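Local coordinates for SNF1-like protein kinase ssp2 (Schizosaccharomyces pombe, PDB 2QRD) that probably phosphorylates proteins as a serine/threonine kinase of the SNF1 family, its C-terminal adenylate-sensor region meeting two partner subunits, at residues A[26-29]-A[30-34]; A[119-122]-A[123-126]; A[84-87]-A[88-91]; A[65-69]-A[70-74]. All blocks are in the same frame, centred on the assembly; numbering follows the deposited sequence.

Contact 1 of 4, residues A[26-29]-A[30-34]; sequences ILLA and VYRAL
Leu28 lays its branched end over one face of the Arg32 guanidinium, CD1 standing 3.8 Å above the centre of that flat group. Its other methyl, CD2, comes to 3.4 Å from Arg32 NH1. Leu28 swings its CG opposite the backbone N (chi1 179°), which sends the isobutyl group forward along the helix, while Arg32 runs extended from CG to NE, and the two side chains meet at a slant. With an alanine here, the guanidinium would probably lose the cover over that face and be freer to swing. Leu15 of the SPCC1919.03c subunit packs on Leu28 as well, so this side of the helix belongs to a subunit interface.

All of this happens within helix 23-37, where every pair is one turn apart. Its backbone bonds are regular: Val30 N gives to Ile26 O at 2.9 Å, and the next three residues repeat the pattern. Helix 23-37 lies against the antiparallel sheet of this KA1-like fold, and Ile58 of strand 57-63 meets Leu27, Val30 and Tyr31 together. Leu27 and Tyr31 lie alongside one another, pointing the same way, with Leu27 CD1 3.9 Å from Tyr31 CE1. The phenol oxygen is tied off by Thr42 O, and Phe41 meets the same ring edge-to-face. On the next flank Val30 CG2 approaches Ile26 CG2 at 4.2 Å, a looser apolar touch, and Val30 also reaches Leu92 of strand 89-101.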
ATOM      1  N   ILE A  26      -1.869 -35.296   5.456  1.00 51.67           N
ATOM      2  CA  ILE A  26      -1.977 -33.852   5.440  1.00 51.53           C
ATOM      3  C   ILE A  26      -2.556 -33.358   6.768  1.00 51.51           C
ATOM      4  O   ILE A  26      -2.052 -32.396   7.343  1.00 51.57           O
ATOM      5  CB  ILE A  26      -2.854 -33.353   4.250  1.00 51.84           C
ATOM      6  CG1 ILE A  26      -2.187 -33.653   2.903  1.00 52.20           C
ATOM      7  CG2 ILE A  26      -3.112 -31.854   4.355  1.00 51.57           C
ATOM      8  CD1 ILE A  26      -3.154 -33.574   1.724  1.00 51.50           C
ATOM      9  N   LEU A  27      -3.624 -34.003   7.241  1.00 50.90           N
ATOM     10  CA  LEU A  27      -4.223 -33.632   8.515  1.00 50.08           C
ATOM     11  C   LEU A  27      -3.176 -33.697   9.649  1.00 49.81           C
ATOM     12  O   LEU A  27      -3.016 -32.717  10.377  1.00 49.99           O
ATOM     13  CB  LEU A  27      -5.479 -34.471   8.804  1.00 49.99           C
ATOM     14  CG  LEU A  27      -6.332 -34.070  10.018  1.00 51.03           C
ATOM     15  CD1 LEU A  27      -6.806 -32.604   9.935  1.00 49.95           C
ATOM     16  CD2 LEU A  27      -7.513 -35.040  10.234  1.00 50.18           C
ATOM     17  N   LEU A  28      -2.465 -34.828   9.769  1.00 48.47           N
ATOM     18  CA  LEU A  28      -1.296 -34.960  10.655  1.00 48.13           C
ATOM     19  C   LEU A  28      -0.287 -33.801  10.560  1.00 47.84           C
ATOM     20  O   LEU A  28       0.123 -33.274  11.590  1.00 48.21           O
ATOM     21  CB  LEU A  28      -0.552 -36.296  10.412  1.00 47.77           C
ATOM     22  CG  LEU A  28       0.718 -36.638  11.215  1.00 47.65           C
ATOM     23  CD1 LEU A  28       0.435 -36.792  12.701  1.00 46.05           C
ATOM     24  CD2 LEU A  28       1.409 -37.908  10.688  1.00 47.52           C
ATOM     25  N   ALA A  29       0.121 -33.439   9.339  1.00 47.45           N
ATOM     26  CA  ALA A  29       1.092 -32.349   9.099  1.00 47.17           C
ATOM     27  C   ALA A  29       0.575 -30.988   9.564  1.00 47.07           C
ATOM     28  O   ALA A  29       1.317 -30.197  10.141  1.00 46.72           O
ATOM     29  CB  ALA A  29       1.487 -32.293   7.626  1.00 46.89           C
ATOM     30  N   VAL A  30      -0.708 -30.740   9.327  1.00 47.45           N
ATOM     31  CA  VAL A  30      -1.394 -29.551   9.820  1.00 48.02           C
ATOM     32  C   VAL A  30      -1.378 -29.467  11.355  1.00 48.92           C
ATOM     33  O   VAL A  30      -1.101 -28.388  11.918  1.00 50.11           O
ATOM     34  CB  VAL A  30      -2.853 -29.464   9.295  1.00 47.80           C
ATOM     35  CG1 VAL A  30      -3.568 -28.293   9.919  1.00 47.69           C
ATOM     36  CG2 VAL A  30      -2.876 -29.365   7.789  1.00 46.30           C
ATOM     37  N   TYR A  31      -1.652 -30.584  12.029  1.00 48.45           N
ATOM     38  CA  TYR A  31      -1.659 -30.618  13.498  1.00 48.07           C
ATOM     39  C   TYR A  31      -0.267 -30.431  14.053  1.00 48.21           C
ATOM     40  O   TYR A  31      -0.072 -29.788  15.081  1.00 47.97           O
ATOM     41  CB  TYR A  31      -2.230 -31.937  14.014  1.00 47.83           C
ATOM     42  CG  TYR A  31      -3.729 -31.937  14.229  1.00 48.16           C
ATOM     43  CD1 TYR A  31      -4.544 -32.831  13.546  1.00 48.52           C
ATOM     44  CD2 TYR A  31      -4.337 -31.049  15.123  1.00 48.59           C
ATOM     45  CE1 TYR A  31      -5.938 -32.855  13.761  1.00 47.50           C
ATOM     46  CE2 TYR A  31      -5.735 -31.056  15.326  1.00 47.48           C
ATOM     47  CZ  TYR A  31      -6.519 -31.971  14.652  1.00 46.92           C
ATOM     48  OH  TYR A  31      -7.887 -31.990  14.832  1.00 47.44           O
ATOM     49  N   ARG A  32       0.708 -30.998  13.364  1.00 48.58           N
ATOM     50  CA  ARG A  32       2.094 -30.849  13.772  1.00 49.23           C
ATOM     51  C   ARG A  32       2.568 -29.399  13.630  1.00 49.47           C
ATOM     52  O   ARG A  32       3.196 -28.864  14.539  1.00 49.39           O
ATOM     53  CB  ARG A  32       2.997 -31.849  13.034  1.00 49.09           C
ATOM     54  CG  ARG A  32       2.939 -33.238  13.638  1.00 47.98           C
ATOM     55  CD  ARG A  32       3.808 -34.244  12.891  1.00 49.20           C
ATOM     56  NE  ARG A  32       4.002 -35.476  13.670  1.00 50.18           N
ATOM     57  CZ  ARG A  32       4.290 -36.670  13.152  1.00 50.63           C
ATOM     58  NH1 ARG A  32       4.398 -36.806  11.832  1.00 51.06           N
ATOM     59  NH2 ARG A  32       4.450 -37.733  13.949  1.00 48.22           N
ATOM     60  N   ALA A  33       2.242 -28.780  12.502  1.00 50.17           N
ATOM     61  CA  ALA A  33       2.486 -27.351  12.265  1.00 51.25           C
ATOM     62  C   ALA A  33       1.789 -26.404  13.290  1.00 52.54           C
ATOM     63  O   ALA A  33       2.403 -25.445  13.757  1.00 52.96           O
ATOM     64  CB  ALA A  33       2.042 -27.000  10.874  1.00 51.34           C
ATOM     65  N   LEU A  34       0.513 -26.665  13.609  1.00 53.21           N
ATOM     66  CA  LEU A  34      -0.217 -25.932  14.650  1.00 53.62           C
ATOM     67  C   LEU A  34       0.492 -26.029  15.999  1.00 53.87           C
ATOM     68  O   LEU A  34       0.624 -25.037  16.708  1.00 54.16           O
ATOM     69  CB  LEU A  34      -1.659 -26.439  14.777  1.00 53.61           C
ATOM     70  CG  LEU A  34      -2.645 -26.135  13.627  1.00 54.28           C
ATOM     71  CD1 LEU A  34      -3.958 -26.906  13.850  1.00 54.18           C
ATOM     72  CD2 LEU A  34      -2.939 -24.655  13.491  1.00 53.03           C
TER

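Contact 2 of 4, residues A[119-122]-A[123-126]; sequences SSFP and FLDL
Phe121 reaches over the first turn of helix 123-136, its CE2 lying 3.9 Å from Leu124 CB and its CZ 4.0 Å from Leu124 CD1. With CG set beside the backbone N (chi1 -69°), the ring stands up from the chain and slants across the leucine. At its edge, near the ring plane, comes the carboxylate of Asp125, the two planes 39° apart; the closest approach there is too short to be trusted. Asp125 OD2 takes a hydrogen bond from an aromatic side chain of another subunit, and an aromatic ring of that subunit also meets Phe121. Were the ring cut back to an alanine, Leu124 would probably be left without its aromatic neighbour, and a gap would probably open at this subunit junction.

Leu124 CD1 also touches Ser120 CB, at 4.0 Å. Phe123 takes the other course: its CG is turned away from the backbone N (chi1 165°), and the ring leaves for Ile78 and Val94 on the sheet. The backbone locks the bend, with Leu124 N giving to Ser120 O at 2.8 Å and Leu126 N to Pro122 O at 2.9 Å. Asp125 N adds a weak bond to that same Pro122 O. Tyr99 OH clamps the bend from outside, bonded to both Ser119 O and Phe123 N. Ser119 OG accepts from Phe121 N at 3.1 Å, an ST turn, and with the cis peptide into Pro122 it leads into the start of the helix.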
ATOM      1  N   SER A 119     -10.522  -6.278  11.620  1.00 50.35           N
ATOM      2  CA  SER A 119      -9.205  -6.291  10.963  1.00 48.83           C
ATOM      3  C   SER A 119      -8.672  -7.648  10.520  1.00 48.73           C
ATOM      4  O   SER A 119      -8.945  -8.647  11.170  1.00 49.23           O
ATOM      5  CB  SER A 119      -8.188  -5.638  11.867  1.00 48.41           C
ATOM      6  OG  SER A 119      -6.935  -5.578  11.238  1.00 48.21           O
ATOM      7  N   SER A 120      -7.906  -7.670   9.417  1.00 48.45           N
ATOM      8  CA  SER A 120      -7.224  -8.884   8.911  1.00 48.21           C
ATOM      9  C   SER A 120      -5.939  -9.184   9.672  1.00 48.49           C
ATOM     10  O   SER A 120      -5.281 -10.204   9.443  1.00 49.43           O
ATOM     11  CB  SER A 120      -6.844  -8.727   7.422  1.00 48.45           C
ATOM     12  OG  SER A 120      -7.977  -8.581   6.584  1.00 48.99           O
ATOM     13  N   PHE A 121      -5.550  -8.261  10.532  1.00 48.69           N
ATOM     14  CA  PHE A 121      -4.402  -8.429  11.414  1.00 49.51           C
ATOM     15  C   PHE A 121      -4.851  -8.493  12.878  1.00 49.54           C
ATOM     16  O   PHE A 121      -5.711  -7.725  13.279  1.00 50.32           O
ATOM     17  CB  PHE A 121      -3.425  -7.279  11.183  1.00 49.07           C
ATOM     18  CG  PHE A 121      -2.776  -7.339   9.850  1.00 48.75           C
ATOM     19  CD1 PHE A 121      -3.313  -6.666   8.763  1.00 49.22           C
ATOM     20  CD2 PHE A 121      -1.630  -8.111   9.658  1.00 47.41           C
ATOM     21  CE1 PHE A 121      -2.684  -6.736   7.505  1.00 48.25           C
ATOM     22  CE2 PHE A 121      -1.021  -8.189   8.425  1.00 45.23           C
ATOM     23  CZ  PHE A 121      -1.547  -7.497   7.348  1.00 46.86           C
ATOM     24  N   PRO A 122      -4.235  -9.364  13.699  1.00 49.55           N
ATOM     25  CA  PRO A 122      -3.084 -10.237  13.471  1.00 49.61           C
ATOM     26  C   PRO A 122      -3.338 -11.528  12.700  1.00 49.98           C
ATOM     27  O   PRO A 122      -2.422 -12.333  12.524  1.00 50.39           O
ATOM     28  CB  PRO A 122      -2.623 -10.538  14.892  1.00 48.95           C
ATOM     29  CG  PRO A 122      -3.842 -10.477  15.685  1.00 49.50           C
ATOM     30  CD  PRO A 122      -4.648  -9.384  15.113  1.00 49.66           C
ATOM     31  N   PHE A 123      -4.562 -11.721  12.234  1.00 50.48           N
ATOM     32  CA  PHE A 123      -4.925 -12.932  11.542  1.00 50.53           C
ATOM     33  C   PHE A 123      -3.895 -13.335  10.483  1.00 50.84           C
ATOM     34  O   PHE A 123      -3.390 -14.457  10.534  1.00 51.11           O
ATOM     35  CB  PHE A 123      -6.320 -12.806  10.907  1.00 50.06           C
ATOM     36  CG  PHE A 123      -6.622 -13.883   9.877  1.00 49.41           C
ATOM     37  CD1 PHE A 123      -6.659 -15.235  10.241  1.00 49.91           C
ATOM     38  CD2 PHE A 123      -6.856 -13.540   8.548  1.00 47.88           C
ATOM     39  CE1 PHE A 123      -6.961 -16.222   9.289  1.00 49.30           C
ATOM     40  CE2 PHE A 123      -7.132 -14.520   7.605  1.00 47.03           C
ATOM     41  CZ  PHE A 123      -7.189 -15.851   7.986  1.00 48.59           C
ATOM     42  N   LEU A 124      -3.617 -12.436   9.534  1.00 50.55           N
ATOM     43  CA  LEU A 124      -2.643 -12.698   8.487  1.00 51.47           C
ATOM     44  C   LEU A 124      -1.198 -12.885   8.972  1.00 51.66           C
ATOM     45  O   LEU A 124      -0.411 -13.544   8.288  1.00 51.45           O
ATOM     46  CB  LEU A 124      -2.674 -11.594   7.397  1.00 51.96           C
ATOM     47  CG  LEU A 124      -3.834 -11.561   6.392  1.00 50.84           C
ATOM     48  CD1 LEU A 124      -3.730 -10.320   5.511  1.00 52.21           C
ATOM     49  CD2 LEU A 124      -3.850 -12.832   5.566  1.00 49.18           C
ATOM     50  N   ASP A 125      -0.833 -12.281  10.111  1.00 52.32           N
ATOM     51  CA  ASP A 125       0.510 -12.515  10.709  1.00 52.60           C
ATOM     52  C   ASP A 125       0.570 -13.899  11.320  1.00 52.26           C
ATOM     53  O   ASP A 125       1.570 -14.540  11.286  1.00 52.45           O
ATOM     54  CB  ASP A 125       0.893 -11.456  11.751  1.00 52.87           C
ATOM     55  CG  ASP A 125       0.694 -10.018  11.246  1.00 53.33           C
ATOM     56  OD1 ASP A 125      -0.223  -9.348  11.731  1.00 57.29           O
ATOM     57  OD2 ASP A 125       1.422  -9.548  10.367  1.00 54.22           O
ATOM     58  N   LEU A 126      -0.550 -14.381  11.827  1.00 53.17           N
ATOM     59  CA  LEU A 126      -0.671 -15.773  12.284  1.00 52.85           C
ATOM     60  C   LEU A 126      -0.676 -16.845  11.162  1.00 52.88           C
ATOM     61  O   LEU A 126      -0.076 -17.921  11.321  1.00 52.78           O
ATOM     62  CB  LEU A 126      -1.896 -15.893  13.175  1.00 52.81           C
ATOM     63  CG  LEU A 126      -1.688 -15.617  14.686  1.00 53.20           C
ATOM     64  CD1 LEU A 126      -0.486 -14.828  15.072  1.00 51.36           C
ATOM     65  CD2 LEU A 126      -2.950 -15.050  15.324  1.00 51.48           C
TER

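Contact 3 of 4, residues A[84-87]-A[88-91]; sequences EVMP and GCFM
Glu84 CB rests 3.6 Å from Phe90 CE2, the first of several atoms of this side chain to pass the ring. The next carbon, CG, comes closer, 3.4 Å from Phe90 CE2, and also lies 3.6 Å from Cys89 O. A chi1 of -161° sets CG opposite the backbone N, so that the chain crosses the ring at a slant. At the tip OE1 stands 4.1 Å from Phe90 CE2, with the carboxylate plane steeply turned, 79° from the ring. A long, weak ion pair from OE1 to Lys27 of the SPCC1919.03c subunit gives this charge a partner. Phe90 also packs on Ala23 and Ile26 of helix 23-37 and on Pro28 of the same partner subunit.

The backbone beneath is the hairpin joining strands 74-84 and 89-101. Val85 N and Met86 N both point at Cys89 O, the first at 2.7 Å and the second by a weak bond, which makes a classic beta bulge. Cys89 N returns a bond of 2.8 Å to Met86 O and closes a type II turn with Pro87 and Gly88 at its corners. A side chain on Gly88 would run into Pro87 O. Beside the turn, Met86 CG touches Cys89 CB at 3.9 Å, while Val85 CG2 sits 4.3 Å from Met91 CB. The chemistry is thus divided: backbone bonds fix the shape of the hairpin, while the methylenes of Glu84 serve as apolar surface for Phe90 and leave the Glu84 carboxylate to look toward the neighbouring subunit.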
ATOM      1  N   GLU A  84     -11.016 -31.731  -0.750  1.00 48.28           N
ATOM      2  CA  GLU A  84     -10.445 -32.321  -1.954  1.00 48.42           C
ATOM      3  C   GLU A  84     -10.807 -31.505  -3.196  1.00 48.81           C
ATOM      4  O   GLU A  84     -11.998 -31.240  -3.479  1.00 48.41           O
ATOM      5  CB  GLU A  84     -10.807 -33.788  -2.124  1.00 48.22           C
ATOM      6  CG  GLU A  84      -9.861 -34.494  -3.081  1.00 49.63           C
ATOM      7  CD  GLU A  84     -10.376 -35.843  -3.565  1.00 53.23           C
ATOM      8  OE1 GLU A  84     -10.202 -36.840  -2.830  1.00 54.46           O
ATOM      9  OE2 GLU A  84     -10.926 -35.912  -4.695  1.00 54.96           O
ATOM     10  N   VAL A  85      -9.773 -31.098  -3.926  1.00 49.05           N
ATOM     11  CA  VAL A  85      -9.960 -30.386  -5.177  1.00 50.35           C
ATOM     12  C   VAL A  85     -10.179 -31.375  -6.299  1.00 51.56           C
ATOM     13  O   VAL A  85     -11.079 -31.198  -7.104  1.00 52.22           O
ATOM     14  CB  VAL A  85      -8.773 -29.449  -5.493  1.00 50.28           C
ATOM     15  CG1 VAL A  85      -8.917 -28.848  -6.890  1.00 49.28           C
ATOM     16  CG2 VAL A  85      -8.688 -28.354  -4.437  1.00 50.03           C
ATOM     17  N   MET A  86      -9.343 -32.416  -6.332  1.00 53.00           N
ATOM     18  CA  MET A  86      -9.476 -33.561  -7.239  1.00 54.12           C
ATOM     19  C   MET A  86      -8.627 -34.701  -6.681  1.00 53.73           C
ATOM     20  O   MET A  86      -7.860 -34.483  -5.747  1.00 54.01           O
ATOM     21  CB  MET A  86      -8.994 -33.188  -8.634  1.00 54.40           C
ATOM     22  CG  MET A  86      -7.572 -32.666  -8.686  1.00 54.66           C
ATOM     23  SD  MET A  86      -7.092 -32.357 -10.390  1.00 57.20           S
ATOM     24  CE  MET A  86      -6.262 -30.758 -10.181  1.00 54.84           C
ATOM     25  N   PRO A  87      -8.733 -35.920  -7.251  1.00 53.86           N
ATOM     26  CA  PRO A  87      -7.945 -36.994  -6.615  1.00 53.63           C
ATOM     27  C   PRO A  87      -6.473 -36.590  -6.416  1.00 53.40           C
ATOM     28  O   PRO A  87      -5.792 -36.207  -7.371  1.00 53.49           O
ATOM     29  CB  PRO A  87      -8.097 -38.185  -7.582  1.00 53.61           C
ATOM     30  CG  PRO A  87      -8.739 -37.616  -8.839  1.00 53.97           C
ATOM     31  CD  PRO A  87      -9.502 -36.404  -8.416  1.00 53.54           C
ATOM     32  N   GLY A  88      -6.020 -36.619  -5.164  1.00 53.10           N
ATOM     33  CA  GLY A  88      -4.631 -36.300  -4.827  1.00 52.14           C
ATOM     34  C   GLY A  88      -4.332 -34.851  -4.459  1.00 51.43           C
ATOM     35  O   GLY A  88      -3.245 -34.556  -3.954  1.00 51.42           O
ATOM     36  N   CYS A  89      -5.271 -33.945  -4.721  1.00 50.16           N
ATOM     37  CA  CYS A  89      -5.020 -32.523  -4.521  1.00 49.42           C
ATOM     38  C   CYS A  89      -6.052 -31.886  -3.606  1.00 48.89           C
ATOM     39  O   CYS A  89      -7.269 -32.085  -3.778  1.00 47.95           O
ATOM     40  CB  CYS A  89      -4.982 -31.785  -5.857  1.00 49.65           C
ATOM     41  SG  CYS A  89      -3.908 -32.595  -7.021  1.00 51.79           S
ATOM     42  N   PHE A  90      -5.546 -31.107  -2.648  1.00 47.98           N
ATOM     43  CA  PHE A  90      -6.363 -30.583  -1.558  1.00 48.17           C
ATOM     44  C   PHE A  90      -6.103 -29.094  -1.350  1.00 48.29           C
ATOM     45  O   PHE A  90      -5.018 -28.586  -1.687  1.00 48.43           O
ATOM     46  CB  PHE A  90      -6.101 -31.365  -0.258  1.00 47.53           C
ATOM     47  CG  PHE A  90      -6.372 -32.827  -0.374  1.00 47.77           C
ATOM     48  CD1 PHE A  90      -5.354 -33.718  -0.721  1.00 47.71           C
ATOM     49  CD2 PHE A  90      -7.656 -33.332  -0.147  1.00 48.61           C
ATOM     50  CE1 PHE A  90      -5.606 -35.097  -0.850  1.00 46.83           C
ATOM     51  CE2 PHE A  90      -7.913 -34.696  -0.262  1.00 47.68           C
ATOM     52  CZ  PHE A  90      -6.880 -35.578  -0.632  1.00 47.55           C
ATOM     53  N   MET A  91      -7.108 -28.393  -0.837  1.00 47.88           N
ATOM     54  CA  MET A  91      -6.892 -27.049  -0.308  1.00 48.27           C
ATOM     55  C   MET A  91      -7.047 -27.084   1.208  1.00 48.57           C
ATOM     56  O   MET A  91      -7.983 -27.704   1.758  1.00 48.65           O
ATOM     57  CB  MET A  91      -7.869 -26.023  -0.922  1.00 48.28           C
ATOM     58  CG  MET A  91      -7.778 -24.625  -0.319  1.00 46.83           C
ATOM     59  SD  MET A  91      -9.227 -23.571  -0.498  1.00 48.11           S
ATOM     60  CE  MET A  91      -9.355 -23.375  -2.285  1.00 43.98           C
TER

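Contact 4 of 4, residues A[65-69]-A[70-74]; sequences PHCKR and EGKNT
Glu70 sets its CG beside the backbone N (chi1 -61°) and then bends at chi2, 143°, which folds the carboxylate back over the carbonyl of His66. Both of its oxygens end near His66 O, with OE2 at 3.1 Å; with no hydrogen between them as an ionised carboxylate, this closeness would probably be unfavourable and could raise the acid's pKa. OE2 also lies at the edge of the His66 ring, 4.3 Å from CD2. On the other flank Lys72, bent at chi3 (58°), curls its NZ to 3.7 Å from Cys67 SG.

The backbone shows how helix 65-69 passes into the loop. Cys67 O accepts from Lys72 N and from Glu70 N, each at 3.0 Å, the two donors reaching it from opposite faces of its carbonyl plane. Gly71 N adds a weak bond of 3.4 Å to Lys68 O, and together with the Lys72 bond and the positive phi of Gly71 this meets the pattern of a Schellman motif. A side chain at Gly71 would be pressed against the carbonyl of Glu70. From there the chain heads for strand 74-84, Asn73 pairing by backbone with Ile102 and Thr74 with Ile64.

Cys67 SG lies over one face of the His66 ring, 3.6 Å above its plane and off toward the rim. His66 NE2 is hydrogen-bonded to the backbone of another subunit, which Lys72 NZ also reaches by a weak hydrogen bond.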
ATOM      1  N   PRO A  65       0.990 -12.762  19.964  1.00 50.46           N
ATOM      2  CA  PRO A  65       2.293 -12.415  20.528  1.00 50.33           C
ATOM      3  C   PRO A  65       2.400 -11.018  21.114  1.00 50.46           C
ATOM      4  O   PRO A  65       2.902 -10.872  22.229  1.00 50.81           O
ATOM      5  CB  PRO A  65       3.244 -12.588  19.342  1.00 50.08           C
ATOM      6  CG  PRO A  65       2.597 -13.662  18.522  1.00 50.44           C
ATOM      7  CD  PRO A  65       1.124 -13.328  18.607  1.00 50.25           C
ATOM      8  N   HIS A  66       1.943 -10.001  20.387  1.00 50.94           N
ATOM      9  CA  HIS A  66       2.114  -8.621  20.862  1.00 50.97           C
ATOM     10  C   HIS A  66       1.259  -8.360  22.083  1.00 50.72           C
ATOM     11  O   HIS A  66       1.645  -7.590  22.935  1.00 51.22           O
ATOM     12  CB  HIS A  66       1.922  -7.549  19.756  1.00 50.59           C
ATOM     13  CG  HIS A  66       0.493  -7.199  19.450  1.00 50.83           C
ATOM     14  ND1 HIS A  66      -0.266  -7.883  18.518  1.00 50.36           N
ATOM     15  CD2 HIS A  66      -0.296  -6.194  19.911  1.00 50.37           C
ATOM     16  CE1 HIS A  66      -1.474  -7.346  18.455  1.00 49.00           C
ATOM     17  NE2 HIS A  66      -1.515  -6.317  19.289  1.00 50.58           N
ATOM     18  N   CYS A  67       0.104  -9.008  22.161  1.00 50.42           N
ATOM     19  CA  CYS A  67      -0.744  -8.916  23.346  1.00 50.68           C
ATOM     20  C   CYS A  67      -0.124  -9.699  24.516  1.00 50.89           C
ATOM     21  O   CYS A  67      -0.024  -9.186  25.637  1.00 50.27           O
ATOM     22  CB  CYS A  67      -2.140  -9.441  23.022  1.00 50.02           C
ATOM     23  SG  CYS A  67      -3.027  -8.524  21.728  1.00 50.94           S
ATOM     24  N   LYS A  68       0.302 -10.932  24.225  1.00 51.51           N
ATOM     25  CA  LYS A  68       0.993 -11.813  25.181  1.00 53.15           C
ATOM     26  C   LYS A  68       2.208 -11.184  25.840  1.00 53.90           C
ATOM     27  O   LYS A  68       2.484 -11.457  26.996  1.00 54.03           O
ATOM     28  CB  LYS A  68       1.418 -13.135  24.515  1.00 53.36           C
ATOM     29  CG  LYS A  68       2.084 -14.127  25.467  1.00 54.79           C
ATOM     30  CD  LYS A  68       2.630 -15.328  24.729  1.00 57.01           C
ATOM     31  CE  LYS A  68       3.260 -16.319  25.700  1.00 57.79           C
ATOM     32  NZ  LYS A  68       4.751 -16.331  25.557  1.00 58.16           N
ATOM     33  N   ARG A  69       2.940 -10.368  25.083  1.00 55.21           N
ATOM     34  CA  ARG A  69       4.150  -9.708  25.568  1.00 56.09           C
ATOM     35  C   ARG A  69       3.821  -8.620  26.572  1.00 56.31           C
ATOM     36  O   ARG A  69       4.624  -8.333  27.463  1.00 56.84           O
ATOM     37  CB  ARG A  69       4.980  -9.137  24.406  1.00 56.07           C
ATOM     38  CG  ARG A  69       6.277  -9.915  24.125  1.00 57.59           C
ATOM     39  CD  ARG A  69       6.230 -10.849  22.899  1.00 58.19           C
ATOM     40  NE  ARG A  69       6.112 -10.113  21.630  1.00 59.27           N
ATOM     41  CZ  ARG A  69       6.329 -10.636  20.419  1.00 59.73           C
ATOM     42  NH1 ARG A  69       6.697 -11.907  20.286  1.00 59.01           N
ATOM     43  NH2 ARG A  69       6.162  -9.890  19.330  1.00 60.32           N
ATOM     44  N   GLU A  70       2.637  -8.034  26.440  1.00 56.64           N
ATOM     45  CA  GLU A  70       2.218  -6.944  27.323  1.00 57.16           C
ATOM     46  C   GLU A  70       1.347  -7.427  28.485  1.00 56.59           C
ATOM     47  O   GLU A  70       0.665  -6.627  29.124  1.00 56.63           O
ATOM     48  CB  GLU A  70       1.473  -5.879  26.526  1.00 57.74           C
ATOM     49  CG  GLU A  70       2.296  -5.226  25.425  1.00 60.05           C
ATOM     50  CD  GLU A  70       1.459  -4.932  24.188  1.00 64.20           C
ATOM     51  OE1 GLU A  70       0.213  -5.089  24.272  1.00 65.50           O
ATOM     52  OE2 GLU A  70       2.044  -4.570  23.128  1.00 65.82           O
ATOM     53  N   GLY A  71       1.380  -8.736  28.738  1.00 56.08           N
ATOM     54  CA  GLY A  71       0.621  -9.375  29.813  1.00 55.21           C
ATOM     55  C   GLY A  71      -0.795  -9.870  29.515  1.00 54.75           C
ATOM     56  O   GLY A  71      -1.428 -10.456  30.394  1.00 54.03           O
ATOM     57  N   LYS A  72      -1.282  -9.664  28.284  1.00 54.43           N
ATOM     58  CA  LYS A  72      -2.704  -9.896  27.945  1.00 54.02           C
ATOM     59  C   LYS A  72      -3.080 -11.314  27.488  1.00 53.70           C
ATOM     60  O   LYS A  72      -2.325 -11.979  26.747  1.00 53.30           O
ATOM     61  CB  LYS A  72      -3.182  -8.892  26.901  1.00 53.90           C
ATOM     62  CG  LYS A  72      -3.226  -7.427  27.350  1.00 54.84           C
ATOM     63  CD  LYS A  72      -3.663  -6.558  26.166  1.00 57.21           C
ATOM     64  CE  LYS A  72      -5.065  -7.009  25.606  1.00 59.86           C
ATOM     65  NZ  LYS A  72      -5.334  -6.822  24.122  1.00 55.59           N
ATOM     66  N   ASN A  73      -4.259 -11.756  27.946  1.00 53.29           N
ATOM     67  CA  ASN A  73      -4.886 -13.008  27.506  1.00 53.09           C
ATOM     68  C   ASN A  73      -5.912 -12.715  26.406  1.00 52.88           C
ATOM     69  O   ASN A  73      -7.145 -12.825  26.584  1.00 52.88           O
ATOM     70  CB  ASN A  73      -5.531 -13.785  28.673  1.00 53.04           C
ATOM     71  CG  ASN A  73      -4.556 -14.747  29.387  1.00 53.42           C
ATOM     72  OD1 ASN A  73      -4.560 -14.849  30.627  1.00 54.07           O
ATOM     73  ND2 ASN A  73      -3.757 -15.481  28.611  1.00 52.90           N
ATOM     74  N   THR A  74      -5.371 -12.322  25.264  1.00 52.51           N
ATOM     75  CA  THR A  74      -6.155 -12.073  24.075  1.00 51.86           C
ATOM     76  C   THR A  74      -5.728 -13.051  23.004  1.00 51.52           C
ATOM     77  O   THR A  74      -4.565 -13.445  22.919  1.00 50.56           O
ATOM     78  CB  THR A  74      -6.076 -10.614  23.637  1.00 51.98           C
ATOM     79  OG1 THR A  74      -6.385 -10.498  22.242  1.00 52.26           O
ATOM     80  CG2 THR A  74      -4.733 -10.100  23.881  1.00 51.76           C
TER

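In the fold
Contacts 1 and 2 are the buried ones: the first is a run of mid-helix turns in helix 23-37, the second the entry to helix 123-136, and both rest on the same sheet. Contacts 3 and 4 are partly buried bends at opposite sides of the chain's centre, their own centres about 37 Å apart. Apolar touches tie them in pairs, Ile26 to Phe90 between contacts 1 and 3, Leu126 to Pro65 between contacts 2 and 4. Chemistry follows place: leucines and aromatic rings carry contacts 1 and 2, whereas both bends depend on glycines and backbone bonds, and contact 4 is the one rich in charged side chains. All four also meet partner subunits.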